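Local coordinates for uncharacterized protein (Methanothermobacter thermautotrophicus, PDB 1L1S) that is of unknown function but belongs to the DsrE/DsrF-like family, whose alpha/beta fold it adopts in an assembly of three chains, at residues Y4-H9 and R26-D31; E61-G64 and R68-A71. One frame throughout, in Å; residues are numbered along the deposited sequence.

How the interactions relate
Interactions 1 and 2 are both buried, and both set a helix against the same parallel sheet. The centre of interaction 1 lies about 11 Å from the centre of the chain, that of interaction 2 about 7 Å. The first joins the start and the helix of the unit 4-10, 15-31, 35-41; the second joins the helix and the closing strand of the unit 35-41, 56-64, 68-72, so strand 35-41 is common to both units. Their helices touch: M29 CE is 3.4 Å from L62 CD2, and R26 with E61 makes a long, weak ion pair. Interaction 1 is wholly apolar, whereas interaction 2 adds a threonine hydroxyl beside a phenyl ring.

Interaction 1 (Y4-H9 and R26-D31); sequences YRVVFH and RNLMAD
L28 holds its CG opposite the backbone N (chi1 -166°), and with chi2 at 56° its CD2 lies anti to CA, extending the side chain from helix 15-31 toward V6 and F8. On strand 4-10, V6 turns CG1 into the slot between its own N and carbonyl carbon (chi1 48°). V6 and L28 therefore meet end on, methyl to methyl: V6 CG1 is 3.4 Å from L28 CD2, closer than usual van der Waals contact. Behind this meeting the backbones stay well apart, V6 CA to L28 CA being 9.6 Å.

The same methyl also serves F8. L28 CD2 lies 3.7 Å from F8 CE1 and 3.8 Å from F8 CZ, at the ring edge and near its plane, and L28 and F8 pass alongside, running in contrary senses. One methyl thus fills the angle between a valine and a phenyl edge two residues apart, which fits the alternation of a strand. L21 and V25 of the same helix and I37 of strand 35-41 add further contacts to F8, while G98 of the second subunit packs on L28.

All three residues are buried and they meet only through carbon. The chemistry implies cohesion by dispersion and exclusion of water; the short V6 CG1 to L28 CD2 approach sets a limit on how near V6 and L28 can come, but supplies no directional bond.

Interaction 2 (E61-G64 and R68-A71); sequences ELTG and RFCA
T63 and L62 of helix 56-64 meet F69 of strand 68-72 where only three residues separate 61-64 from 68-71, and T63 CA lies 5.9 Å from R68 CA, the closest pair of alpha carbons across the two segments. The side-chain contact centres on the F69 ring. Its CG sits opposite the carbonyl carbon (chi1 -69°), a setting that brings the far end of the ring nearer the helix than the CB bond alone would suggest.

L62 meets the ring at its edge and in its plane: L62 CB is 3.9 Å from F69 CE1 and 4.1 Å from F69 CZ. Its branch adds a third touch, L62 CD1 lying 4.1 Å from F69 CZ. T63 approaches obliquely through its hydroxyl, with OG1 3.6 Å from F69 CD1 and 3.9 Å from F69 CE1. That oxygen is hydrogen-bonded to V59 O, one turn back in the helix, so its polarity is met within the helix while it packs beside the ring. An alanine in place of F69 would probably open a gap beside L62 CB and CD1 and deprive the T63 hydroxyl of its aromatic neighbour.

L62 also packs on V25 and M29 of helix 15-31, and L49 touches F69. R68 starts off away from helix 56-64 and makes salt bridges with E38 and D91, its side chain touching H99 and R103 of helix 96-105. This division of neighbouring strand residues is consistent with a sheet covered by helices on both faces, and helix 56-64 with its following strand forms the second half of a beta-alpha-beta crossover linking the parallel neighbours 35-41 and 68-72.

Interaction 1 (Y4-H9 and R26-D31)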
loop_
_atom_site.group_PDB
_atom_site.type_symbol
_atom_site.label_atom_id
_atom_site.label_comp_id
_atom_site.label_asym_id
_atom_site.label_seq_id
_atom_site.Cartn_x
_atom_site.Cartn_y
_atom_site.Cartn_z
ATOM N N TYR A 4 6.638 -15.003 -11.797
ATOM C CA TYR A 4 6.114 -13.987 -10.889
ATOM C C TYR A 4 4.782 -14.326 -10.240
ATOM O O TYR A 4 3.897 -14.925 -10.855
ATOM C CB TYR A 4 5.994 -12.636 -11.594
ATOM C CG TYR A 4 7.309 -12.095 -12.083
ATOM C CD1 TYR A 4 7.662 -12.187 -13.427
ATOM C CD2 TYR A 4 8.210 -11.498 -11.204
ATOM C CE1 TYR A 4 8.882 -11.692 -13.892
ATOM C CE2 TYR A 4 9.430 -11.003 -11.653
ATOM C CZ TYR A 4 9.758 -11.102 -13.001
ATOM O OH TYR A 4 10.947 -10.602 -13.466
ATOM N N ARG A 5 4.664 -13.929 -8.980
ATOM C CA ARG A 5 3.464 -14.166 -8.189
ATOM C C ARG A 5 3.132 -12.874 -7.463
ATOM O O ARG A 5 3.968 -12.317 -6.738
ATOM C CB ARG A 5 3.722 -15.275 -7.173
ATOM C CG ARG A 5 4.035 -16.631 -7.788
ATOM C CD ARG A 5 4.485 -17.579 -6.694
ATOM N NE ARG A 5 5.671 -17.040 -6.040
ATOM C CZ ARG A 5 6.179 -17.499 -4.903
ATOM N NH1 ARG A 5 5.607 -18.519 -4.277
ATOM N NH2 ARG A 5 7.259 -16.925 -4.394
ATOM N N VAL A 6 1.908 -12.402 -7.641
ATOM C CA VAL A 6 1.502 -11.156 -7.018
ATOM C C VAL A 6 0.056 -11.150 -6.548
ATOM O O VAL A 6 -0.845 -11.676 -7.206
ATOM C CB VAL A 6 1.743 -9.967 -8.001
ATOM C CG1 VAL A 6 1.183 -10.294 -9.347
ATOM C CG2 VAL A 6 1.110 -8.679 -7.476
ATOM N N VAL A 7 -0.152 -10.541 -5.390
ATOM C CA VAL A 7 -1.475 -10.421 -4.820
ATOM C C VAL A 7 -1.812 -8.936 -4.669
ATOM O O VAL A 7 -1.025 -8.156 -4.098
ATOM C CB VAL A 7 -1.558 -11.134 -3.433
ATOM C CG1 VAL A 7 -0.480 -10.617 -2.505
ATOM C CG2 VAL A 7 -2.922 -10.907 -2.807
ATOM N N PHE A 8 -2.965 -8.551 -5.214
ATOM C CA PHE A 8 -3.452 -7.176 -5.130
ATOM C C PHE A 8 -4.358 -7.044 -3.936
ATOM O O PHE A 8 -5.012 -8.000 -3.529
ATOM C CB PHE A 8 -4.233 -6.764 -6.368
ATOM C CG PHE A 8 -3.376 -6.501 -7.566
ATOM C CD1 PHE A 8 -2.886 -7.548 -8.324
ATOM C CD2 PHE A 8 -3.077 -5.192 -7.946
ATOM C CE1 PHE A 8 -2.103 -7.300 -9.460
ATOM C CE2 PHE A 8 -2.300 -4.926 -9.075
ATOM C CZ PHE A 8 -1.815 -5.981 -9.834
ATOM N N HIS A 9 -4.395 -5.841 -3.388
ATOM C CA HIS A 9 -5.186 -5.552 -2.204
ATOM C C HIS A 9 -6.090 -4.370 -2.476
ATOM O O HIS A 9 -5.623 -3.308 -2.861
ATOM C CB HIS A 9 -4.211 -5.253 -1.057
ATOM C CG HIS A 9 -4.822 -4.620 0.153
ATOM N ND1 HIS A 9 -4.061 -4.227 1.234
ATOM C CD2 HIS A 9 -6.100 -4.288 0.455
ATOM C CE1 HIS A 9 -4.840 -3.678 2.147
ATOM N NE2 HIS A 9 -6.082 -3.701 1.701
ATOM N N ARG A 26 -4.634 -6.117 -15.824
ATOM C CA ARG A 26 -4.458 -6.360 -17.250
ATOM C C ARG A 26 -3.067 -5.939 -17.718
ATOM O O ARG A 26 -2.420 -6.659 -18.469
ATOM C CB ARG A 26 -5.528 -5.614 -18.043
ATOM C CG ARG A 26 -6.898 -6.240 -17.922
ATOM C CD ARG A 26 -7.957 -5.472 -18.696
ATOM N NE ARG A 26 -9.232 -6.184 -18.655
ATOM C CZ ARG A 26 -10.412 -5.610 -18.439
ATOM N NH1 ARG A 26 -10.500 -4.301 -18.247
ATOM N NH2 ARG A 26 -11.506 -6.357 -18.388
ATOM N N ASN A 27 -2.618 -4.775 -17.260
ATOM C CA ASN A 27 -1.302 -4.241 -17.614
ATOM C C ASN A 27 -0.231 -5.262 -17.238
ATOM O O ASN A 27 0.673 -5.577 -18.025
ATOM C CB ASN A 27 -1.068 -2.925 -16.857
ATOM C CG ASN A 27 0.269 -2.254 -17.197
ATOM O OD1 ASN A 27 0.370 -1.022 -17.211
ATOM N ND2 ASN A 27 1.296 -3.053 -17.445
ATOM N N LEU A 28 -0.358 -5.782 -16.025
ATOM C CA LEU A 28 0.574 -6.748 -15.501
ATOM C C LEU A 28 0.632 -8.015 -16.353
ATOM O O LEU A 28 1.712 -8.511 -16.651
ATOM C CB LEU A 28 0.194 -7.077 -14.060
ATOM C CG LEU A 28 1.227 -7.816 -13.226
ATOM C CD1 LEU A 28 2.540 -7.037 -13.216
ATOM C CD2 LEU A 28 0.699 -7.986 -11.814
HETATM N N MSE A 29 -0.522 -8.535 -16.754
HETATM C CA MSE A 29 -0.539 -9.746 -17.574
HETATM C C MSE A 29 0.123 -9.566 -18.944
HETATM O O MSE A 29 0.602 -10.529 -19.544
HETATM C CB MSE A 29 -1.972 -10.240 -17.764
HETATM C CG MSE A 29 -2.613 -10.712 -16.486
HETATM SE SE MSE A 29 -4.423 -11.361 -16.785
HETATM C CE MSE A 29 -5.265 -9.753 -17.444
ATOM N N ALA A 30 0.151 -8.329 -19.427
ATOM C CA ALA A 30 0.749 -8.023 -20.719
ATOM C C ALA A 30 2.240 -7.674 -20.641
ATOM O O ALA A 30 2.966 -7.889 -21.610
ATOM C CB ALA A 30 -0.012 -6.885 -21.375
ATOM N N ASP A 31 2.696 -7.151 -19.499
ATOM C CA ASP A 31 4.102 -6.763 -19.337
ATOM C C ASP A 31 5.003 -7.869 -18.796
ATOM O O ASP A 31 6.223 -7.810 -18.944
ATOM C CB ASP A 31 4.222 -5.531 -18.427
ATOM C CG ASP A 31 5.620 -4.913 -18.457
ATOM O OD1 ASP A 31 5.986 -4.316 -19.498
ATOM O OD2 ASP A 31 6.357 -5.032 -17.448
#

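Interaction 2 (E61-G64 and R68-A71)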
loop_
_atom_site.group_PDB
_atom_site.type_symbol
_atom_site.label_atom_id
_atom_site.label_comp_id
_atom_site.label_asym_id
_atom_site.label_seq_id
_atom_site.Cartn_x
_atom_site.Cartn_y
_atom_site.Cartn_z
ATOM N N GLU A 61 -14.501 -12.018 -16.612
ATOM C CA GLU A 61 -13.527 -12.134 -17.686
ATOM C C GLU A 61 -12.110 -12.418 -17.185
ATOM O O GLU A 61 -11.443 -13.316 -17.696
ATOM C CB GLU A 61 -13.504 -10.865 -18.526
ATOM C CG GLU A 61 -12.366 -10.849 -19.521
ATOM C CD GLU A 61 -12.379 -9.617 -20.391
ATOM O OE1 GLU A 61 -11.510 -9.525 -21.288
ATOM O OE2 GLU A 61 -13.258 -8.744 -20.183
ATOM N N LEU A 62 -11.645 -11.657 -16.192
ATOM C CA LEU A 62 -10.293 -11.866 -15.664
ATOM C C LEU A 62 -10.145 -13.210 -14.965
ATOM O O LEU A 62 -9.050 -13.780 -14.909
ATOM C CB LEU A 62 -9.909 -10.735 -14.701
ATOM C CG LEU A 62 -9.656 -9.392 -15.390
ATOM C CD1 LEU A 62 -9.563 -8.262 -14.385
ATOM C CD2 LEU A 62 -8.390 -9.496 -16.189
ATOM N N THR A 63 -11.247 -13.707 -14.422
ATOM C CA THR A 63 -11.229 -14.991 -13.743
ATOM C C THR A 63 -10.920 -16.039 -14.801
ATOM O O THR A 63 -10.143 -16.965 -14.568
ATOM C CB THR A 63 -12.603 -15.299 -13.102
ATOM O OG1 THR A 63 -12.786 -14.458 -11.961
ATOM C CG2 THR A 63 -12.705 -16.773 -12.682
ATOM N N GLY A 64 -11.536 -15.871 -15.970
ATOM C CA GLY A 64 -11.324 -16.805 -17.058
ATOM C C GLY A 64 -9.883 -16.778 -17.530
ATOM O O GLY A 64 -9.378 -17.759 -18.074
ATOM N N ARG A 68 -7.422 -14.974 -9.824
ATOM C CA ARG A 68 -8.209 -15.457 -8.707
ATOM C C ARG A 68 -8.644 -14.323 -7.761
ATOM O O ARG A 68 -7.813 -13.678 -7.111
ATOM C CB ARG A 68 -7.402 -16.501 -7.919
ATOM C CG ARG A 68 -8.159 -17.123 -6.766
ATOM C CD ARG A 68 -7.240 -17.948 -5.858
ATOM N NE ARG A 68 -7.997 -18.632 -4.811
ATOM C CZ ARG A 68 -7.483 -19.034 -3.653
ATOM N NH1 ARG A 68 -6.202 -18.814 -3.384
ATOM N NH2 ARG A 68 -8.245 -19.668 -2.768
ATOM N N PHE A 69 -9.949 -14.084 -7.688
ATOM C CA PHE A 69 -10.468 -13.061 -6.789
ATOM C C PHE A 69 -10.868 -13.754 -5.490
ATOM O O PHE A 69 -11.529 -14.788 -5.513
ATOM C CB PHE A 69 -11.673 -12.352 -7.408
ATOM C CG PHE A 69 -11.318 -11.488 -8.577
ATOM C CD1 PHE A 69 -11.141 -12.041 -9.842
ATOM C CD2 PHE A 69 -11.148 -10.116 -8.417
ATOM C CE1 PHE A 69 -10.807 -11.246 -10.922
ATOM C CE2 PHE A 69 -10.814 -9.312 -9.494
ATOM C CZ PHE A 69 -10.645 -9.875 -10.747
ATOM N N CYS A 70 -10.453 -13.172 -4.369
ATOM C CA CYS A 70 -10.714 -13.718 -3.042
ATOM C C CYS A 70 -11.480 -12.752 -2.147
ATOM O O CYS A 70 -11.086 -11.601 -1.988
ATOM C CB CYS A 70 -9.387 -14.069 -2.370
ATOM S SG CYS A 70 -8.283 -15.062 -3.409
ATOM N N ALA A 71 -12.572 -13.237 -1.563
ATOM C CA ALA A 71 -13.407 -12.448 -0.664
ATOM C C ALA A 71 -13.072 -12.879 0.760
ATOM O O ALA A 71 -12.709 -14.031 0.997
ATOM C CB ALA A 71 -14.882 -12.696 -0.962
#